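Local atomic coordinates of galactokinase (Bifidobacterium longum subsp. infantis ATCC 15697 = JCM 1222 = DSM 20088, PDB entry 6TEQ), a protein that probably catalyses the ATP-dependent phosphorylation of galactose, as a GHMP-family sugar kinase, and is seen here with 2-deoxy-2-fluoro-galactose bound. Residues 329-333 / 360-364; 62-66 / 411-415. One frame throughout, in Å; residues are numbered along the deposited sequence.

Contact 1 of 2, residues 329-333 / 360-364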
ATOM      1  N   PHE A 329      -1.401   1.711  17.758  1.00 11.07           N
ATOM      2  CA  PHE A 329      -0.963   2.664  16.716  1.00  9.40           C
ATOM      3  C   PHE A 329       0.295   3.375  17.209  1.00 10.38           C
ATOM      4  O   PHE A 329       1.259   3.562  16.448  1.00 11.40           O
ATOM      5  CB  PHE A 329      -2.012   3.701  16.371  1.00 10.15           C
ATOM      6  CG  PHE A 329      -2.992   3.352  15.297  1.00 11.69           C
ATOM      7  CD1 PHE A 329      -3.225   2.044  14.867  1.00 10.92           C
ATOM      8  CD2 PHE A 329      -3.577   4.404  14.601  1.00 12.12           C
ATOM      9  CE1 PHE A 329      -4.129   1.775  13.851  1.00 11.47           C
ATOM     10  CE2 PHE A 329      -4.544   4.150  13.630  1.00 12.01           C
ATOM     11  CZ  PHE A 329      -4.762   2.835  13.222  1.00 11.29           C
ATOM     12  N   ASN A 330       0.196   3.963  18.409  1.00 10.88           N
ATOM     13  CA  ASN A 330       1.266   4.819  18.909  1.00 11.80           C
ATOM     14  C   ASN A 330       2.558   4.023  19.070  1.00 10.36           C
ATOM     15  O   ASN A 330       3.641   4.557  18.692  1.00 12.11           O
ATOM     16  CB  ASN A 330       0.865   5.467  20.228  1.00 10.89           C
ATOM     17  CG  ASN A 330      -0.177   6.555  20.093  1.00 10.64           C
ATOM     18  OD1 ASN A 330      -0.302   7.085  18.992  1.00 12.15           O
ATOM     19  ND2 ASN A 330      -0.792   6.912  21.216  1.00 13.52           N
ATOM     20  N   ALA A 331       2.507   2.821  19.573  1.00 10.20           N
ATOM     21  CA  ALA A 331       3.735   2.011  19.780  1.00 10.43           C
ATOM     22  C   ALA A 331       4.318   1.592  18.418  1.00 10.88           C
ATOM     23  O   ALA A 331       5.517   1.512  18.256  1.00 12.36           O
ATOM     24  CB  ALA A 331       3.401   0.776  20.570  1.00 12.54           C
ATOM     25  N   SER A 332       3.474   1.351  17.439  1.00  9.61           N
ATOM     26  CA  SER A 332       3.929   1.083  16.056  1.00 10.56           C
ATOM     27  C   SER A 332       4.714   2.265  15.522  1.00 11.24           C
ATOM     28  O   SER A 332       5.829   2.061  14.986  1.00 11.50           O
ATOM     29  CB  SER A 332       2.757   0.658  15.179  1.00 11.03           C
ATOM     30  OG  SER A 332       3.141   0.646  13.817  1.00 11.52           O
ATOM     31  N   HIS A 333       4.121   3.445  15.572  1.00 11.69           N
ATOM     32  CA  HIS A 333       4.858   4.638  15.123  1.00 11.49           C
ATOM     33  C   HIS A 333       6.166   4.787  15.889  1.00  9.36           C
ATOM     34  O   HIS A 333       7.193   5.077  15.275  1.00 10.86           O
ATOM     35  CB  HIS A 333       4.059   5.885  15.384  1.00  9.87           C
ATOM     36  CG  HIS A 333       4.722   7.070  14.836  1.00 12.53           C
ATOM     37  ND1 HIS A 333       4.730   7.359  13.452  1.00 11.61           N
ATOM     38  CD2 HIS A 333       5.486   8.009  15.442  1.00 13.14           C
ATOM     39  CE1 HIS A 333       5.466   8.439  13.253  1.00 13.37           C
ATOM     40  NE2 HIS A 333       6.007   8.808  14.453  1.00 14.54           N
ATOM     41  N   TYR A 360      -6.930   8.873  19.645  1.00 11.96           N
ATOM     42  CA  TYR A 360      -6.709   7.608  20.381  1.00 13.23           C
ATOM     43  C   TYR A 360      -5.303   7.126  20.086  1.00 11.91           C
ATOM     44  O   TYR A 360      -4.612   6.632  20.933  1.00 12.71           O
ATOM     45  CB  TYR A 360      -7.738   6.571  19.973  1.00 13.58           C
ATOM     46  CG  TYR A 360      -9.112   6.883  20.447  1.00 15.33           C
ATOM     47  CD1 TYR A 360      -9.505   6.563  21.735  1.00 16.83           C
ATOM     48  CD2 TYR A 360      -9.997   7.516  19.617  1.00 14.13           C
ATOM     49  CE1 TYR A 360     -10.796   6.834  22.151  1.00 21.13           C
ATOM     50  CE2 TYR A 360     -11.229   7.872  20.051  1.00 16.69           C
ATOM     51  CZ  TYR A 360     -11.658   7.508  21.315  1.00 16.73           C
ATOM     52  OH  TYR A 360     -12.935   7.831  21.675  1.00 21.02           O
ATOM     53  N   GLY A 361      -4.886   7.328  18.828  1.00 10.56           N
ATOM     54  CA  GLY A 361      -3.514   7.075  18.453  1.00 10.97           C
ATOM     55  C   GLY A 361      -3.255   7.531  17.037  1.00 10.72           C
ATOM     56  O   GLY A 361      -4.223   7.800  16.309  1.00 12.22           O
ATOM     57  N   ALA A 362      -1.998   7.621  16.693  1.00 11.46           N
ATOM     58  CA  ALA A 362      -1.590   8.140  15.381  1.00 11.64           C
ATOM     59  C   ALA A 362      -0.229   7.562  15.000  1.00 10.83           C
ATOM     60  O   ALA A 362       0.638   7.334  15.878  1.00 12.30           O
ATOM     61  CB  ALA A 362      -1.538   9.666  15.449  1.00 11.80           C
ATOM     62  N   ARG A 363      -0.032   7.344  13.702  1.00 10.20           N
ATOM     63  CA  ARG A 363       1.192   6.718  13.224  1.00  9.57           C
ATOM     64  C   ARG A 363       1.364   7.056  11.762  1.00  9.02           C
ATOM     65  O   ARG A 363       0.379   7.135  11.028  1.00 11.32           O
ATOM     66  CB  ARG A 363       1.159   5.189  13.407  1.00 10.60           C
ATOM     67  CG  ARG A 363      -0.004   4.481  12.735  1.00 11.75           C
ATOM     68  CD  ARG A 363      -0.097   3.012  13.059  1.00 12.77           C
ATOM     69  NE  ARG A 363       1.035   2.342  12.488  1.00 12.99           N
ATOM     70  CZ  ARG A 363       1.227   2.024  11.203  1.00 11.15           C
ATOM     71  NH1 ARG A 363       2.412   1.615  10.832  1.00 12.17           N
ATOM     72  NH2 ARG A 363       0.274   2.035  10.325  1.00 12.55           N
ATOM     73  N   MET A 364       2.613   7.045  11.339  1.00 10.30           N
ATOM     74  CA  MET A 364       2.880   6.943   9.900  1.00  9.98           C
ATOM     75  C   MET A 364       2.288   5.634   9.354  1.00  9.64           C
ATOM     76  O   MET A 364       2.144   4.654  10.088  1.00 11.00           O
ATOM     77  CB  MET A 364       4.363   7.008   9.660  1.00 13.16           C
ATOM     78  CG  MET A 364       5.216   5.911  10.320  1.00 13.60           C
ATOM     79  SD  MET A 364       6.632   5.426   9.345  1.00 13.85           S
ATOM     80  CE  MET A 364       5.819   4.486   8.063  1.00 14.00           C
TER
HETATM   81  O   HOH W   1      -2.633   9.269  21.208  1.00 19.04           O
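Helix 322-338 packs on strand 361-365, one of the two outermost strands of a five-stranded mixed sheet; both segments belong to the C-terminal GHMP kinase family region, and side chains of the helix take up two N-H groups of that strand. Asn330 OD1 accepts from Ala362 N at 2.9 Å, the donor tilted from the carbonyl plane; one turn on, His333 ND1 takes Met364 N at 3.0 Å in a nearly straight bond (173°). An amide and an imidazole suit these places because each offers an acceptor to an edge strand. His333 CG lies beside its own carbonyl carbon and the ring reaches Met364, while NE2 is hydrogen-bonded to Asp348, which fixes the ring's rotation. A water that accepts from Asn330 ND2 also gives a weak bond to Tyr360 O.

Between these anchors runs Arg363. Its CD sits over one face of the Phe329 ring, 4.0 Å from the centroid, as a CH-pi contact; the guanidinium stands at 68° to the ring. The bend at chi3 (-67°) turns NE to Ser332 OG, 3.0 Å away, and NH1 adds a weak bond to the same oxygen. Ser332 OG is also hydrogen-bonded to Glu306, and Arg363 NH1 forms a salt bridge with the galactose-binding Glu46. Gly361, with no side chain, lets the backbone come close to Phe329 and Asn330, its CA 3.3 Å from Asn330 OD1. The result is alpha/beta packing, a helix laid against an edge strand, in which Arg363 ties Ser332 to Glu46 of the galactose site.

Contact 2 of 2, residues 62-66 / 411-415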
ATOM      1  N   HIS A  62     -10.374   5.886  -2.626  1.00 10.36           N
ATOM      2  CA  HIS A  62      -9.581   6.544  -3.689  1.00 11.13           C
ATOM      3  C   HIS A  62      -9.030   5.446  -4.592  1.00 10.23           C
ATOM      4  O   HIS A  62      -8.337   4.523  -4.097  1.00 12.15           O
ATOM      5  CB  HIS A  62      -8.411   7.331  -3.115  1.00 12.26           C
ATOM      6  CG  HIS A  62      -8.871   8.424  -2.222  1.00 12.13           C
ATOM      7  ND1 HIS A  62      -9.393   8.136  -0.975  1.00 12.45           N
ATOM      8  CD2 HIS A  62      -8.934   9.765  -2.394  1.00 11.90           C
ATOM      9  CE1 HIS A  62      -9.794   9.277  -0.414  1.00 12.68           C
ATOM     10  NE2 HIS A  62      -9.481  10.292  -1.251  1.00 11.95           N
ATOM     11  N   ARG A  63      -9.294   5.521  -5.892  1.00 10.32           N
ATOM     12  CA  ARG A  63      -8.945   4.499  -6.872  1.00 12.21           C
ATOM     13  C   ARG A  63      -8.207   5.113  -8.054  1.00 12.06           C
ATOM     14  O   ARG A  63      -8.420   6.335  -8.379  1.00 13.91           O
ATOM     15  CB  ARG A  63     -10.172   3.747  -7.305  1.00 11.77           C
ATOM     16  CG  ARG A  63     -10.857   2.994  -6.148  1.00 12.52           C
ATOM     17  CD  ARG A  63     -12.318   2.687  -6.381  1.00 15.06           C
ATOM     18  NE  ARG A  63     -12.612   1.540  -7.246  1.00 13.56           N
ATOM     19  CZ  ARG A  63     -12.566   0.259  -6.897  1.00 14.74           C
ATOM     20  NH1 ARG A  63     -12.189  -0.100  -5.684  1.00 14.58           N
ATOM     21  NH2 ARG A  63     -12.947  -0.668  -7.763  1.00 17.08           N
ATOM     22  N   THR A  64      -7.465   4.232  -8.719  1.00 11.37           N
ATOM     23  CA  THR A  64      -6.915   4.476 -10.066  1.00 11.07           C
ATOM     24  C   THR A  64      -7.867   3.751 -11.025  1.00 11.54           C
ATOM     25  O   THR A  64      -8.042   2.513 -10.873  1.00 12.66           O
ATOM     26  CB  THR A  64      -5.496   3.963 -10.186  1.00 14.00           C
ATOM     27  OG1 THR A  64      -4.752   4.802  -9.314  1.00 13.34           O
ATOM     28  CG2 THR A  64      -4.895   3.978 -11.579  1.00 15.14           C
ATOM     29  N   PHE A  65      -8.330   4.458 -12.044  1.00 13.52           N
ATOM     30  CA  PHE A  65      -9.229   3.955 -13.079  1.00 11.67           C
ATOM     31  C   PHE A  65      -8.466   3.799 -14.371  1.00 12.67           C
ATOM     32  O   PHE A  65      -7.664   4.670 -14.750  1.00 14.60           O
ATOM     33  CB  PHE A  65     -10.399   4.907 -13.330  1.00 13.04           C
ATOM     34  CG  PHE A  65     -11.330   4.958 -12.152  1.00 13.02           C
ATOM     35  CD1 PHE A  65     -11.039   5.759 -11.077  1.00 14.58           C
ATOM     36  CD2 PHE A  65     -12.578   4.359 -12.199  1.00 12.75           C
ATOM     37  CE1 PHE A  65     -11.883   5.771  -9.987  1.00 16.11           C
ATOM     38  CE2 PHE A  65     -13.405   4.336 -11.093  1.00 14.55           C
ATOM     39  CZ  PHE A  65     -13.066   5.083 -10.006  1.00 15.76           C
ATOM     40  N   ILE A  66      -8.566   2.604 -14.927  1.00 14.01           N
ATOM     41  CA  ILE A  66      -7.857   2.268 -16.181  1.00 11.71           C
ATOM     42  C   ILE A  66      -8.914   1.981 -17.226  1.00 14.75           C
ATOM     43  O   ILE A  66      -9.701   1.022 -17.075  1.00 13.11           O
ATOM     44  CB  ILE A  66      -6.898   1.097 -16.080  1.00 11.91           C
ATOM     45  CG1 ILE A  66      -6.029   0.901 -17.340  1.00 11.65           C
ATOM     46  CG2 ILE A  66      -7.570  -0.172 -15.588  1.00 12.62           C
ATOM     47  CD1 ILE A  66      -5.149  -0.312 -17.270  1.00 11.71           C
ATOM     48  N   SER A 411     -12.247  -3.635  -2.885  1.00 12.99           N
ATOM     49  CA  SER A 411     -11.020  -3.930  -3.631  1.00 13.51           C
ATOM     50  C   SER A 411     -11.229  -3.569  -5.111  1.00 12.17           C
ATOM     51  O   SER A 411     -12.288  -3.028  -5.512  1.00 14.55           O
ATOM     52  CB  SER A 411     -10.644  -5.390  -3.477  1.00 13.71           C
ATOM     53  OG  SER A 411     -11.625  -6.201  -4.143  1.00 15.13           O
ATOM     54  N   ALA A 412     -10.265  -3.912  -5.914  1.00 12.66           N
ATOM     55  CA  ALA A 412     -10.258  -3.689  -7.379  1.00 10.75           C
ATOM     56  C   ALA A 412     -11.505  -4.336  -7.988  1.00 11.99           C
ATOM     57  O   ALA A 412     -11.939  -5.407  -7.541  1.00 14.04           O
ATOM     58  CB  ALA A 412      -9.004  -4.210  -7.983  1.00 11.51           C
ATOM     59  N   SER A 413     -11.986  -3.782  -9.062  1.00 13.95           N
ATOM     60  CA  SER A 413     -13.181  -4.317  -9.739  1.00 13.37           C
ATOM     61  C   SER A 413     -13.248  -3.793 -11.152  1.00 13.54           C
ATOM     62  O   SER A 413     -12.627  -2.734 -11.464  1.00 16.59           O
ATOM     63  CB  SER A 413     -14.441  -4.008  -9.003  1.00 16.39           C
ATOM     64  OG  SER A 413     -14.725  -2.641  -9.005  1.00 20.33           O
ATOM     65  N   ARG A 414     -14.026  -4.478 -11.958  1.00 14.33           N
ATOM     66  CA  ARG A 414     -14.467  -3.893 -13.232  1.00 14.67           C
ATOM     67  C   ARG A 414     -15.505  -2.824 -12.920  1.00 16.46           C
ATOM     68  O   ARG A 414     -16.375  -3.022 -12.052  1.00 23.77           O
ATOM     69  CB  ARG A 414     -15.096  -4.899 -14.211  1.00 17.25           C
ATOM     70  CG  ARG A 414     -15.305  -4.249 -15.574  1.00 18.98           C
ATOM     71  CD  ARG A 414     -15.451  -5.346 -16.576  1.00 26.84           C
ATOM     72  NE  ARG A 414     -16.770  -5.919 -16.436  1.00 28.03           N
ATOM     73  CZ  ARG A 414     -17.120  -7.145 -16.891  1.00 34.99           C
ATOM     74  NH1 ARG A 414     -16.238  -7.958 -17.438  1.00 36.73           N
ATOM     75  NH2 ARG A 414     -18.350  -7.585 -16.756  1.00 41.32           N
ATOM     76  N   GLU A 415     -15.362  -1.680 -13.551  1.00 15.34           N
ATOM     77  CA  GLU A 415     -16.214  -0.491 -13.356  1.00 16.84           C
ATOM     78  C   GLU A 415     -17.200  -0.353 -14.516  1.00 19.69           C
ATOM     79  O   GLU A 415     -18.295   0.025 -14.235  1.00 25.08           O
ATOM     80  CB  GLU A 415     -15.322   0.743 -13.199  1.00 17.15           C
ATOM     81  CG  GLU A 415     -14.406   0.752 -11.980  1.00 19.94           C
ATOM     82  CD  GLU A 415     -15.042   1.166 -10.671  1.00 21.70           C
ATOM     83  OE1 GLU A 415     -16.137   1.705 -10.730  1.00 25.45           O
ATOM     84  OE2 GLU A 415     -14.440   0.961  -9.587  1.00 24.17           O
TER
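Arg63, on strand 54-70 of the large mixed sheet, spans to the 411-415 segment, which leads into strand 413-417 of the same sheet, and joins a backbone carbonyl and a carboxylate through one guanidinium. NH1 gives a good bond to Ser411 O, 2.9 Å and 162°; the oxygen lies in the guanidinium plane, although the donor stands 65° out of the carbonyl plane. NH2 adds a weak bond to that oxygen and forms a salt bridge with Glu415 OE2 at 2.9 Å, meeting it nearly along its C-O axis. A weak bond from NE reaches the same OE2, so two nitrogens share one carboxylate oxygen, with the two planes 68° apart. Arginine suits the site because its several N-H groups can serve both acceptors, and a bend at chi3 turns them toward Glu415 and Ser411. Phe65 supplies a nonpolar neighbour, its CE2 3.6 Å from Glu415 CD.

Farther out, strand 33-42 pairs antiparallel with both 54-70 and 413-417, and its Ala36 touches Arg63 and Glu415. The other carboxylate oxygen, Glu415 OE1, is hydrogen-bonded to His12 ND1, which helps hold the group's orientation.

How the contacts relate
Contacts 1 and 2 lie on opposite sides of the chain's centre, their own centres 29 Å apart and their nearest atoms about 15 Å apart, so neither touches the other. Along the chain, contact 1 is nested inside the loop closed by contact 2, and the strand of contact 1 and the strands of contact 2 belong to different sheets. Contact 1 borders the sugar pocket: the side chain of Met364 is about 6 Å from the bound 2-deoxy-2-fluoro-alpha-D-galactopyranose. Contact 2 stands farther back, the side chains of Ser411 and Arg63 each being about 10 Å from those of the galactose-binding Arg40 and the ADP-binding Ser141, respectively. Contact 1's arginine finds its glutamate outside the segments, contact 2's within them.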